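Local coordinates for glycoside hydrolase family 5 (Aspergillus oryzae, PDB 6LA0), which is a secreted rutinosidase of glycoside hydrolase family 5, probably also able to release glucose from the non-reducing ends of beta-1,3-glucans, at residues Y305-A310 with A341-Q346; R278-A283 with V316-D321; A81-G86 with G362-T367; P192-D197 with A206-G211; K217-V222 with N249-D254. One frame throughout, in Å; residues are numbered along the deposited sequence.

Interaction 1. Residues Y305-A310 with A341-Q346; sequences YQNSFA and ATVNGQ
Phe309 and Gln346 show how one long side chain can serve a ring and a backbone at once. The methylene base of the glutamine lies over one face of the phenyl ring, with Gln346 CB 3.8 Å from the Phe309 centroid and only 11° off the ring normal, a CH-pi contact. The glutamine stays stretched out past CG, and it carries the amide past the ring, their planes 43° apart, until Phe309 N donates to Gln346 OE1 at 2.8 Å. The same oxygen accepts from a water that is itself held by Ala310 N, so two successive amides ahead of helix 312-326 are met by one side chain, the second through water.

Asn307 works differently. With CG beside its own backbone N (chi1 -75°), its amide swings back to help the main chain grip a single acceptor: Asn307 N and Asn307 ND2 both reach Asn344 O at 2.9 Å, ND2 lying in the carbonyl plane. Val343 stands roughly perpendicular to this side chain, its CG2 3.6 Å from Asn307 ND2, which also donates to Thr303 O. Tyr305 and Asn344 instead run alongside with nearly parallel planes, Tyr305 CD1 4.0 Å from Asn344 ND2, whose polar partner is Leu304 O. An N-acetylglucosamine lies against Tyr305.

Gln346 N donates to Asn307 O at 3.0 Å and completes a single beta bridge between Asn307 and Gly345. Such an isolated bridge here joins, at the protein surface, the loops that follow strands 294-303 and 329-332, the last two strands of the TIM barrel.

Interaction 2. Residues R278-A283 with V316-D321; sequences RLYADA and VNAGLD
Leu279 and Tyr280 both hold CG beside the backbone N and anti to the carbonyl carbon (chi1 -69° and -80°), and from these consecutive positions they reach two neighbouring parts of the facing helix. Leu279 points toward it and ends on main chain: its CD1 lies 3.7 Å from Gly319 N and its CD2 4.2 Å from Gly319 CA. Gly319 adds no side chain of its own, and the leucine methyls rest on its N and CA. The same CD1 also brushes Ala318 CB, at 4.3 Å.

Tyr280 leaves its helix at a slant, but its far end closes on the partner. Tyr280 CE2 is 4.2 Å from Ala318 CB, while Tyr280 OH comes to 3.5 Å from Asp321 CB. Tyrosine and aspartate run alongside with their ends in the same direction, the ring and carboxylate planes well inclined. The aspartate spends its charge on another partner, for OD1 forms a salt bridge with Arg368. Further along, the ring also leans on Ala322 and Lys325.

These are adjacent outer helices of the barrel, 275-285 and 312-326, running nearly parallel at -18° with short-segment axes 9.0 Å apart. No hydrogen bond links the two segments; the join rests on van der Waals contact of methyls, a ring and bare backbone, and its cohesion therefore depends on matching shape rather than on directed polar bonds.

Interaction 3. Residues A81-G86 with G362-T367; sequences ASVGVG and GYIDLT
Between Val83 and Leu366 no aromatic ring takes part, and the flat groups that meet are peptide units. Leu366 N donates to Val83 O at 2.9 Å, lying nearly along the C=O axis, though the N-H is bent to 150°. Asp365 starts away from the join, and its carboxylate braces its own segment: OD1 takes the hydroxyl of Thr367 on its syn lone pair, OG1 to OD1 2.6 Å.

Aliphatic groups flank the bond. Val83 CG1 presses on Ile364 O at 3.3 Å, and Val83 CB lies 3.9 Å from Ile364 CG2. This methyl faces the valine because chi1 of -55° sends the CG1 branch the other way, toward Val316 of helix 312-326. Next to the bond, Leu366 and Val85 run abreast, CD1 of the leucine 3.9 Å from CG2 of the valine, while Leu366 CB sits 3.7 Å from Gly84 O.

The bonded carbonyl belongs to a helix end. Gly84, at positive phi, is the C-prime residue of the Schellman motif closing helix 74-81, and Gly362 plays the same part for helix 355-360; the contact thus ties a Schellman turn leading into barrel strand 87-92 to the C-terminal tail.

Interaction 4. Residues P192-D197 with A206-G211; sequences PTDNPD and ALSDRG
Ala206 O is approached by two consecutive amides of the facing loop, with Asn195 N donating at 3.0 Å from above the carbonyl plane and Asp194 N adding a weak bond at 3.1 Å. Around this shared acceptor Thr193 packs its methyl, CG2 lying 3.6 Å from Ala206 CB. Asn195 is turned to other tasks: its OD1 closes an Asx turn by accepting from Asp197 N, and its ND2 donates to Ala205 O.

The decisive side chain is Asp194. A chi1 of 63° tucks CG between the backbone N and the carbonyl carbon, and the nearly flat chi2 then presents both oxygens to one residue. Ser208 N donates to Asp194 OD1 at 2.9 Å in an almost straight bond (167°), while Ser208 OG donates to Asp194 OD2 at 2.7 Å. Each oxygen uses its syn lone pair, so the carboxylate clasps the serine like a fork. Held this way, Ser208 OG in turn accepts from Gly211 N at 3.0 Å, the N-cap bond of helix 209-229. Close by, Asp194 OD2 passes 3.5 Å from Gly211 CA.

A relay results: aspartate fixes the serine, and the serine caps the helix. Because the hydroxyl both donates and accepts, its rotation is set, and the negative carboxylate near the helix start would probably interact favourably with the helix dipole.

Interaction 5. Residues K217-V222 with N249-D254; sequences KYIRAV and NQLPAD
On the outer wall of the TIM barrel, helix 209-229 offers Arg220 and Ile219 to Leu251 and Pro252, in the loop that leads from helix 244-248 to strand 257-265. Arginine acts here mainly through its carbon chain. Arg220 CG lies 3.6 Å from Leu251 CD2; the two chains run antiparallel past one another, and this single leucine methyl touches both CG and CD of the arginine. At the CG-CD bond the arginine bends (chi3 71°), and this kink carries the guanidinium over to the proline: Arg220 NH1 comes to 3.6 Å from Pro252 CG, and Arg220 NE to 4.0 Å from Pro252 CD. The ring of the proline and the arginine chain cross at a slant. Nearby, Arg220 CD passes Gln250 O at 4.2 Å, too remote for more than a loose contact.

In a beta-alpha barrel each helix packs on the strands that it connects, and helix 209-229 bridges strands 184-187 and 235-237. Ile219 belongs to that inner side, touching Val235 and Phe237, yet its CG2 also reaches Leu251 CD2 at 4.3 Å. One leucine methyl is therefore shared by the aliphatic stem of Arg220 and the branch of Ile219. Leu251 further meets Leu216 and Ile223 of the same helix, settling against it over about two turns.

Polar atoms of the loop find their partners away from this helix: Gln250 NE2 donates to Tyr246 O, and Leu251 O is bonded by Lys291 NZ.

Along the chain, interaction 3 opens first and closes last, enclosing the other four in the loop that brings the C-terminal tail back to the loop ahead of strand 87-92. Interactions 4 and 5 come next in series and share helix 209-229, their centres about 19 Å apart. Interactions 1 and 2 follow, their segments alternating, with helix 312-326 sending one segment to interaction 2. Interactions 2 and 3 touch directly: Asn317 ND2 lies 3.0 Å from Tyr363 O, a probable hydrogen bond, and Leu320 packs on Leu366. Interactions 1 and 5 lie on opposite sides of the chain's centre, about 42 Å apart between centres, so the contacts are spread over well-separated parts of the barrel's outside.

Interaction 1. Residues Y305-A310 with A341-Q346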
# COMPACT_ATOMS: atom_id res chain seq x y z
N TYR A 305 7.28 -20.13 9.63
CA TYR A 305 8.02 -21.39 9.68
C TYR A 305 8.02 -22.13 8.35
O TYR A 305 7.12 -21.97 7.52
CB TYR A 305 7.44 -22.33 10.76
CG TYR A 305 7.51 -21.78 12.16
CD1 TYR A 305 8.74 -21.52 12.75
CD2 TYR A 305 6.36 -21.51 12.88
CE1 TYR A 305 8.81 -21.02 14.04
CE2 TYR A 305 6.43 -21.01 14.17
CZ TYR A 305 7.66 -20.77 14.74
OH TYR A 305 7.75 -20.27 16.01
N GLN A 306 9.08 -22.92 8.13
CA GLN A 306 9.17 -23.93 7.07
C GLN A 306 8.76 -23.40 5.70
O GLN A 306 7.85 -23.92 5.04
CB GLN A 306 8.32 -25.15 7.45
CG GLN A 306 8.93 -25.95 8.58
CD GLN A 306 8.14 -27.20 8.87
OE1 GLN A 306 8.31 -28.22 8.20
NE2 GLN A 306 7.28 -27.13 9.88
N ASN A 307 9.48 -22.38 5.24
CA ASN A 307 9.22 -21.84 3.91
C ASN A 307 9.74 -22.78 2.83
O ASN A 307 10.84 -23.33 2.96
CB ASN A 307 9.86 -20.47 3.75
CG ASN A 307 9.10 -19.39 4.50
OD1 ASN A 307 8.09 -18.87 4.02
ND2 ASN A 307 9.59 -19.05 5.69
N SER A 308 8.98 -22.91 1.75
CA SER A 308 9.28 -23.89 0.71
C SER A 308 9.31 -23.22 -0.66
O SER A 308 8.31 -22.64 -1.08
CB SER A 308 8.24 -25.02 0.73
OG SER A 308 8.09 -25.57 -0.57
N PHE A 309 10.46 -23.32 -1.35
CA PHE A 309 10.54 -22.90 -2.75
C PHE A 309 9.46 -23.57 -3.60
O PHE A 309 8.79 -22.92 -4.41
CB PHE A 309 11.91 -23.26 -3.36
CG PHE A 309 13.10 -22.54 -2.78
CD1 PHE A 309 13.07 -21.18 -2.49
CD2 PHE A 309 14.32 -23.23 -2.64
CE1 PHE A 309 14.22 -20.53 -2.01
CE2 PHE A 309 15.45 -22.58 -2.16
CZ PHE A 309 15.40 -21.23 -1.85
N ALA A 310 9.33 -24.90 -3.46
CA ALA A 310 8.48 -25.68 -4.36
C ALA A 310 7.02 -25.26 -4.28
O ALA A 310 6.31 -25.32 -5.29
CB ALA A 310 8.60 -27.18 -4.05
N ALA A 341 17.37 -10.75 3.69
CA ALA A 341 17.20 -11.31 5.03
C ALA A 341 16.79 -12.77 4.94
O ALA A 341 15.96 -13.14 4.11
CB ALA A 341 16.16 -10.51 5.82
N THR A 342 17.36 -13.61 5.79
CA THR A 342 17.01 -15.02 5.72
C THR A 342 15.62 -15.24 6.30
O THR A 342 15.09 -14.43 7.08
CB THR A 342 18.04 -15.89 6.46
OG1 THR A 342 17.87 -17.26 6.07
CG2 THR A 342 17.86 -15.78 7.97
N VAL A 343 15.00 -16.35 5.89
CA VAL A 343 13.72 -16.80 6.42
C VAL A 343 13.91 -18.22 6.95
O VAL A 343 14.89 -18.90 6.63
CB VAL A 343 12.59 -16.77 5.38
CG1 VAL A 343 12.57 -15.42 4.66
CG2 VAL A 343 12.75 -17.92 4.39
N ASN A 344 12.96 -18.65 7.78
CA ASN A 344 13.00 -20.01 8.31
C ASN A 344 12.67 -20.99 7.19
O ASN A 344 11.63 -20.86 6.55
CB ASN A 344 12.02 -20.17 9.47
CG ASN A 344 12.41 -19.37 10.69
OD1 ASN A 344 13.60 -19.18 10.96
ND2 ASN A 344 11.41 -18.88 11.42
N GLY A 345 13.56 -21.95 6.97
CA GLY A 345 13.41 -22.89 5.88
C GLY A 345 14.31 -22.53 4.70
O GLY A 345 15.50 -22.26 4.87
N GLN A 346 13.73 -22.52 3.50
CA GLN A 346 14.49 -22.36 2.27
C GLN A 346 14.58 -20.88 1.85
O GLN A 346 13.55 -20.22 1.67
CB GLN A 346 13.86 -23.21 1.16
CG GLN A 346 13.88 -24.72 1.50
CD GLN A 346 13.08 -25.58 0.54
OE1 GLN A 346 12.46 -25.08 -0.40
NE2 GLN A 346 13.07 -26.89 0.79
O HOH W 1 11.32 -26.89 -2.13

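Interaction 2. Residues R278-A283 with V316-D321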
# COMPACT_ATOMS: atom_id res chain seq x y z
N ARG A 278 -5.10 -21.27 5.56
CA ARG A 278 -5.13 -19.98 6.25
C ARG A 278 -5.54 -18.86 5.31
O ARG A 278 -6.28 -17.94 5.70
CB ARG A 278 -3.77 -19.66 6.87
CG ARG A 278 -3.88 -18.98 8.22
CD ARG A 278 -4.55 -19.90 9.24
NE ARG A 278 -3.69 -21.02 9.64
CZ ARG A 278 -2.79 -20.96 10.62
NH1 ARG A 278 -2.61 -19.84 11.31
NH2 ARG A 278 -2.06 -22.04 10.92
N LEU A 279 -5.05 -18.89 4.06
CA LEU A 279 -5.43 -17.88 3.08
C LEU A 279 -6.94 -17.86 2.87
O LEU A 279 -7.55 -16.79 2.79
CB LEU A 279 -4.72 -18.13 1.75
CG LEU A 279 -3.21 -17.90 1.69
CD1 LEU A 279 -2.54 -18.66 0.52
CD2 LEU A 279 -2.90 -16.40 1.61
N TYR A 280 -7.56 -19.05 2.79
CA TYR A 280 -8.99 -19.10 2.53
C TYR A 280 -9.78 -18.69 3.76
O TYR A 280 -10.78 -17.97 3.64
CB TYR A 280 -9.39 -20.50 2.07
CG TYR A 280 -9.09 -20.78 0.60
CD1 TYR A 280 -10.00 -20.44 -0.39
CD2 TYR A 280 -7.91 -21.38 0.22
CE1 TYR A 280 -9.73 -20.70 -1.73
CE2 TYR A 280 -7.63 -21.64 -1.12
CZ TYR A 280 -8.54 -21.29 -2.09
OH TYR A 280 -8.26 -21.57 -3.41
N ALA A 281 -9.35 -19.12 4.95
CA ALA A 281 -10.02 -18.72 6.18
C ALA A 281 -9.99 -17.21 6.35
O ALA A 281 -11.01 -16.59 6.68
CB ALA A 281 -9.36 -19.39 7.38
N ASP A 282 -8.82 -16.60 6.12
CA ASP A 282 -8.66 -15.16 6.33
C ASP A 282 -9.51 -14.35 5.36
O ASP A 282 -10.13 -13.35 5.75
CB ASP A 282 -7.19 -14.77 6.19
CG ASP A 282 -6.34 -15.17 7.39
OD1 ASP A 282 -6.91 -15.39 8.48
OD2 ASP A 282 -5.11 -15.29 7.23
N ALA A 283 -9.52 -14.75 4.09
CA ALA A 283 -10.32 -14.04 3.10
C ALA A 283 -11.80 -14.14 3.44
O ALA A 283 -12.55 -13.17 3.28
CB ALA A 283 -10.04 -14.60 1.71
N VAL A 316 0.86 -18.76 -4.05
CA VAL A 316 0.47 -17.45 -4.58
C VAL A 316 -0.82 -17.58 -5.37
O VAL A 316 -1.70 -16.70 -5.30
CB VAL A 316 1.61 -16.80 -5.41
CG1 VAL A 316 1.84 -17.54 -6.73
CG2 VAL A 316 1.28 -15.34 -5.71
N ASN A 317 -1.00 -18.69 -6.09
CA ASN A 317 -2.23 -18.82 -6.86
C ASN A 317 -3.42 -19.10 -5.95
O ASN A 317 -4.54 -18.66 -6.25
CB ASN A 317 -2.07 -19.90 -7.93
CG ASN A 317 -1.38 -19.39 -9.17
OD1 ASN A 317 -1.89 -18.48 -9.84
ND2 ASN A 317 -0.21 -19.94 -9.48
N ALA A 318 -3.19 -19.78 -4.82
CA ALA A 318 -4.27 -20.02 -3.86
C ALA A 318 -4.69 -18.72 -3.17
O ALA A 318 -5.87 -18.54 -2.84
CB ALA A 318 -3.84 -21.05 -2.82
N GLY A 319 -3.74 -17.82 -2.93
CA GLY A 319 -4.09 -16.52 -2.38
C GLY A 319 -4.89 -15.68 -3.35
O GLY A 319 -5.91 -15.08 -2.99
N LEU A 320 -4.45 -15.63 -4.62
CA LEU A 320 -5.22 -14.94 -5.65
C LEU A 320 -6.65 -15.45 -5.71
O LEU A 320 -7.60 -14.67 -5.81
CB LEU A 320 -4.52 -15.10 -7.01
CG LEU A 320 -3.25 -14.28 -7.20
CD1 LEU A 320 -2.41 -14.76 -8.40
CD2 LEU A 320 -3.59 -12.80 -7.33
N ASP A 321 -6.82 -16.78 -5.66
CA ASP A 321 -8.15 -17.41 -5.67
C ASP A 321 -9.00 -16.95 -4.50
O ASP A 321 -10.17 -16.57 -4.67
CB ASP A 321 -7.99 -18.93 -5.63
CG ASP A 321 -7.45 -19.51 -6.91
OD1 ASP A 321 -7.31 -18.77 -7.90
OD2 ASP A 321 -7.16 -20.73 -6.93

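Interaction 3. Residues A81-G86 with G362-T367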
# COMPACT_ATOMS: atom_id res chain seq x y z
N ALA A 81 1.73 -6.22 -17.36
CA ALA A 81 0.61 -6.39 -18.28
C ALA A 81 0.66 -7.72 -19.01
O ALA A 81 -0.39 -8.30 -19.31
CB ALA A 81 0.59 -5.24 -19.28
N SER A 82 1.86 -8.24 -19.29
CA SER A 82 1.98 -9.49 -20.03
C SER A 82 1.28 -10.66 -19.34
O SER A 82 0.98 -11.66 -20.01
CB SER A 82 3.45 -9.85 -20.27
OG SER A 82 4.06 -10.39 -19.11
N VAL A 83 1.04 -10.59 -18.03
CA VAL A 83 0.30 -11.64 -17.34
C VAL A 83 -1.08 -11.15 -16.89
O VAL A 83 -1.80 -11.88 -16.20
CB VAL A 83 1.09 -12.21 -16.14
CG1 VAL A 83 2.24 -13.08 -16.64
CG2 VAL A 83 1.58 -11.10 -15.24
N GLY A 84 -1.46 -9.94 -17.28
CA GLY A 84 -2.83 -9.48 -17.07
C GLY A 84 -3.05 -8.68 -15.80
O GLY A 84 -4.19 -8.62 -15.33
N VAL A 85 -2.00 -8.08 -15.24
CA VAL A 85 -2.20 -7.18 -14.10
C VAL A 85 -3.16 -6.07 -14.50
O VAL A 85 -2.99 -5.42 -15.54
CB VAL A 85 -0.86 -6.62 -13.61
CG1 VAL A 85 -1.07 -5.38 -12.75
CG2 VAL A 85 -0.11 -7.69 -12.84
N GLY A 86 -4.18 -5.84 -13.66
CA GLY A 86 -5.18 -4.84 -13.96
C GLY A 86 -5.26 -3.68 -12.98
O GLY A 86 -6.09 -2.79 -13.17
N GLY A 362 6.56 -18.44 -14.87
CA GLY A 362 5.31 -18.95 -15.38
C GLY A 362 4.23 -19.24 -14.37
O GLY A 362 3.30 -19.99 -14.68
N TYR A 363 4.31 -18.68 -13.16
CA TYR A 363 3.30 -18.95 -12.15
C TYR A 363 2.00 -18.18 -12.37
O TYR A 363 0.95 -18.61 -11.86
CB TYR A 363 3.83 -18.59 -10.75
CG TYR A 363 5.07 -19.31 -10.26
CD1 TYR A 363 5.69 -20.31 -11.01
CD2 TYR A 363 5.62 -18.99 -9.03
CE1 TYR A 363 6.84 -20.96 -10.53
CE2 TYR A 363 6.74 -19.64 -8.54
CZ TYR A 363 7.35 -20.61 -9.30
OH TYR A 363 8.48 -21.24 -8.79
N ILE A 364 2.03 -17.07 -13.09
CA ILE A 364 0.95 -16.08 -13.07
C ILE A 364 0.26 -16.04 -14.43
O ILE A 364 0.91 -15.84 -15.46
CB ILE A 364 1.45 -14.68 -12.69
CG1 ILE A 364 2.21 -14.70 -11.35
CG2 ILE A 364 0.28 -13.67 -12.67
CD1 ILE A 364 1.49 -15.46 -10.25
N ASP A 365 -1.07 -16.18 -14.41
CA ASP A 365 -1.92 -15.89 -15.58
C ASP A 365 -3.22 -15.31 -15.02
O ASP A 365 -4.17 -16.04 -14.73
CB ASP A 365 -2.17 -17.13 -16.43
CG ASP A 365 -3.26 -16.91 -17.47
OD1 ASP A 365 -3.52 -15.75 -17.86
OD2 ASP A 365 -3.86 -17.92 -17.91
N LEU A 366 -3.25 -13.99 -14.88
CA LEU A 366 -4.42 -13.38 -14.26
C LEU A 366 -5.62 -13.35 -15.19
O LEU A 366 -6.73 -13.03 -14.72
CB LEU A 366 -4.09 -11.96 -13.78
CG LEU A 366 -3.01 -11.96 -12.70
CD1 LEU A 366 -2.66 -10.54 -12.30
CD2 LEU A 366 -3.49 -12.75 -11.49
N THR A 367 -5.45 -13.66 -16.48
CA THR A 367 -6.60 -13.71 -17.37
C THR A 367 -7.53 -14.88 -17.06
O THR A 367 -8.64 -14.92 -17.58
CB THR A 367 -6.16 -13.78 -18.83
OG1 THR A 367 -5.65 -15.09 -19.12
CG2 THR A 367 -5.08 -12.74 -19.11

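Interaction 4. Residues P192-D197 with A206-G211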
# COMPACT_ATOMS: atom_id res chain seq x y z
N PRO A 192 -2.79 3.19 10.16
CA PRO A 192 -2.69 4.01 11.38
C PRO A 192 -2.79 3.15 12.63
O PRO A 192 -3.75 2.40 12.80
CB PRO A 192 -3.87 4.98 11.26
CG PRO A 192 -4.89 4.20 10.47
CD PRO A 192 -4.06 3.45 9.45
N THR A 193 -1.80 3.27 13.52
CA THR A 193 -1.83 2.60 14.81
C THR A 193 -1.28 3.54 15.88
O THR A 193 -0.40 4.36 15.61
CB THR A 193 -1.00 1.30 14.84
OG1 THR A 193 0.38 1.59 14.58
CG2 THR A 193 -1.50 0.31 13.79
N ASP A 194 -1.80 3.41 17.12
CA ASP A 194 -1.25 4.15 18.24
C ASP A 194 -0.78 3.29 19.42
O ASP A 194 -0.35 3.85 20.43
CB ASP A 194 -2.27 5.20 18.75
CG ASP A 194 -3.56 4.58 19.28
OD1 ASP A 194 -3.74 3.35 19.22
OD2 ASP A 194 -4.41 5.35 19.78
N ASN A 195 -0.81 1.96 19.30
CA ASN A 195 -0.36 1.07 20.38
C ASN A 195 1.15 0.89 20.31
O ASN A 195 1.66 0.47 19.26
CB ASN A 195 -1.05 -0.28 20.27
CG ASN A 195 -0.90 -1.14 21.52
OD1 ASN A 195 0.10 -1.06 22.24
ND2 ASN A 195 -1.92 -1.96 21.79
N PRO A 196 1.90 1.19 21.37
CA PRO A 196 3.36 1.04 21.32
C PRO A 196 3.89 -0.39 21.40
O PRO A 196 5.08 -0.60 21.15
CB PRO A 196 3.85 1.86 22.53
CG PRO A 196 2.72 2.80 22.83
CD PRO A 196 1.48 1.99 22.53
N ASP A 197 3.06 -1.39 21.72
CA ASP A 197 3.51 -2.77 21.80
C ASP A 197 3.61 -3.34 20.39
O ASP A 197 2.59 -3.53 19.71
CB ASP A 197 2.57 -3.60 22.67
CG ASP A 197 2.95 -5.10 22.73
OD1 ASP A 197 3.92 -5.54 22.07
OD2 ASP A 197 2.25 -5.83 23.47
N ALA A 206 -4.02 -2.87 17.90
CA ALA A 206 -3.00 -1.90 17.56
C ALA A 206 -3.52 -0.47 17.52
O ALA A 206 -2.71 0.46 17.50
CB ALA A 206 -2.36 -2.26 16.22
N LEU A 207 -4.84 -0.27 17.51
CA LEU A 207 -5.46 1.05 17.49
C LEU A 207 -6.48 1.13 18.62
O LEU A 207 -7.43 0.34 18.63
CB LEU A 207 -6.13 1.35 16.15
CG LEU A 207 -6.73 2.74 15.90
CD1 LEU A 207 -5.68 3.86 15.87
CD2 LEU A 207 -7.57 2.76 14.62
N SER A 208 -6.28 2.07 19.54
CA SER A 208 -7.22 2.31 20.63
C SER A 208 -8.49 2.97 20.11
O SER A 208 -8.53 3.52 19.01
CB SER A 208 -6.58 3.20 21.70
OG SER A 208 -6.50 4.55 21.25
N ASP A 209 -9.55 2.92 20.93
CA ASP A 209 -10.78 3.62 20.55
C ASP A 209 -10.57 5.13 20.52
O ASP A 209 -11.17 5.82 19.69
CB ASP A 209 -11.92 3.27 21.50
CG ASP A 209 -12.27 1.81 21.46
OD1 ASP A 209 -12.41 1.24 20.34
OD2 ASP A 209 -12.40 1.22 22.55
N ARG A 210 -9.73 5.66 21.41
CA ARG A 210 -9.41 7.08 21.37
C ARG A 210 -8.75 7.46 20.05
O ARG A 210 -9.14 8.45 19.42
CB ARG A 210 -8.48 7.42 22.54
CG ARG A 210 -8.13 8.88 22.61
CD ARG A 210 -7.66 9.28 23.99
NE ARG A 210 -7.28 10.69 24.00
CZ ARG A 210 -6.03 11.12 23.93
NH1 ARG A 210 -5.02 10.25 23.85
NH2 ARG A 210 -5.79 12.43 23.94
N GLY A 211 -7.75 6.69 19.62
CA GLY A 211 -7.12 6.93 18.34
C GLY A 211 -8.06 6.73 17.16
O GLY A 211 -7.93 7.41 16.14

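Interaction 5. Residues K217-V222 with N249-D254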
# COMPACT_ATOMS: atom_id res chain seq x y z
N LYS A 217 -12.62 10.98 12.31
CA LYS A 217 -12.69 12.40 11.93
C LYS A 217 -12.00 12.64 10.59
O LYS A 217 -12.57 13.27 9.69
CB LYS A 217 -12.07 13.26 13.04
CG LYS A 217 -11.92 14.74 12.67
CD LYS A 217 -11.22 15.49 13.81
CE LYS A 217 -10.68 16.84 13.36
NZ LYS A 217 -11.76 17.87 13.31
N TYR A 218 -10.78 12.10 10.43
CA TYR A 218 -10.03 12.28 9.19
C TYR A 218 -10.75 11.67 7.99
O TYR A 218 -10.89 12.31 6.95
CB TYR A 218 -8.64 11.66 9.32
CG TYR A 218 -7.77 11.76 8.07
CD1 TYR A 218 -7.42 13.00 7.54
CD2 TYR A 218 -7.28 10.61 7.44
CE1 TYR A 218 -6.61 13.11 6.40
CE2 TYR A 218 -6.46 10.71 6.30
CZ TYR A 218 -6.13 11.96 5.79
OH TYR A 218 -5.35 12.06 4.67
N ILE A 219 -11.18 10.40 8.11
CA ILE A 219 -11.70 9.74 6.91
C ILE A 219 -13.02 10.37 6.49
O ILE A 219 -13.32 10.43 5.30
CB ILE A 219 -11.81 8.21 7.11
CG1 ILE A 219 -12.01 7.50 5.76
CG2 ILE A 219 -12.94 7.83 8.04
CD1 ILE A 219 -10.85 7.62 4.80
N ARG A 220 -13.82 10.86 7.44
CA ARG A 220 -15.05 11.53 7.04
C ARG A 220 -14.74 12.88 6.39
O ARG A 220 -15.37 13.27 5.41
CB ARG A 220 -15.98 11.69 8.25
CG ARG A 220 -16.59 10.37 8.77
CD ARG A 220 -17.91 10.57 9.52
NE ARG A 220 -19.00 10.96 8.62
CZ ARG A 220 -20.15 11.50 9.02
NH1 ARG A 220 -21.08 11.83 8.13
NH2 ARG A 220 -20.36 11.74 10.31
N ALA A 221 -13.75 13.59 6.92
CA ALA A 221 -13.35 14.85 6.31
C ALA A 221 -12.89 14.63 4.87
O ALA A 221 -13.21 15.44 3.98
CB ALA A 221 -12.26 15.51 7.14
N VAL A 222 -12.18 13.52 4.61
CA VAL A 222 -11.69 13.20 3.27
C VAL A 222 -12.83 12.78 2.36
O VAL A 222 -12.89 13.20 1.19
CB VAL A 222 -10.62 12.10 3.34
CG1 VAL A 222 -10.26 11.61 1.94
CG2 VAL A 222 -9.39 12.59 4.09
N ASN A 249 -20.67 0.90 10.67
CA ASN A 249 -21.84 1.57 11.20
C ASN A 249 -21.53 2.97 11.71
O ASN A 249 -22.44 3.64 12.20
CB ASN A 249 -22.50 0.73 12.29
CG ASN A 249 -23.30 -0.42 11.70
OD1 ASN A 249 -22.90 -1.59 11.79
ND2 ASN A 249 -24.41 -0.09 11.05
N GLN A 250 -20.29 3.43 11.56
CA GLN A 250 -19.93 4.81 11.85
C GLN A 250 -19.92 5.69 10.60
O GLN A 250 -19.54 6.86 10.69
CB GLN A 250 -18.56 4.86 12.53
CG GLN A 250 -18.30 3.71 13.52
CD GLN A 250 -17.13 3.98 14.47
OE1 GLN A 250 -16.99 5.09 14.98
NE2 GLN A 250 -16.30 2.96 14.69
N LEU A 251 -20.35 5.15 9.45
CA LEU A 251 -20.26 5.89 8.20
C LEU A 251 -21.54 5.78 7.39
O LEU A 251 -22.11 4.68 7.28
CB LEU A 251 -19.08 5.37 7.36
CG LEU A 251 -17.70 5.57 7.99
CD1 LEU A 251 -16.76 4.46 7.54
CD2 LEU A 251 -17.15 6.97 7.65
N PRO A 252 -22.01 6.88 6.80
CA PRO A 252 -23.22 6.82 5.97
C PRO A 252 -23.07 5.85 4.81
O PRO A 252 -22.01 5.75 4.18
CB PRO A 252 -23.39 8.26 5.47
CG PRO A 252 -22.56 9.11 6.38
CD PRO A 252 -21.44 8.25 6.88
N ALA A 253 -24.18 5.14 4.51
CA ALA A 253 -24.16 4.09 3.50
C ALA A 253 -23.76 4.60 2.12
O ALA A 253 -23.15 3.86 1.34
CB ALA A 253 -25.54 3.42 3.43
N ASP A 254 -24.06 5.86 1.81
CA ASP A 254 -23.80 6.38 0.47
C ASP A 254 -22.38 6.90 0.27
O ASP A 254 -22.10 7.48 -0.78
CB ASP A 254 -24.81 7.49 0.13
CG ASP A 254 -26.18 6.94 -0.21
OD1 ASP A 254 -26.30 5.71 -0.40
OD2 ASP A 254 -27.14 7.74 -0.29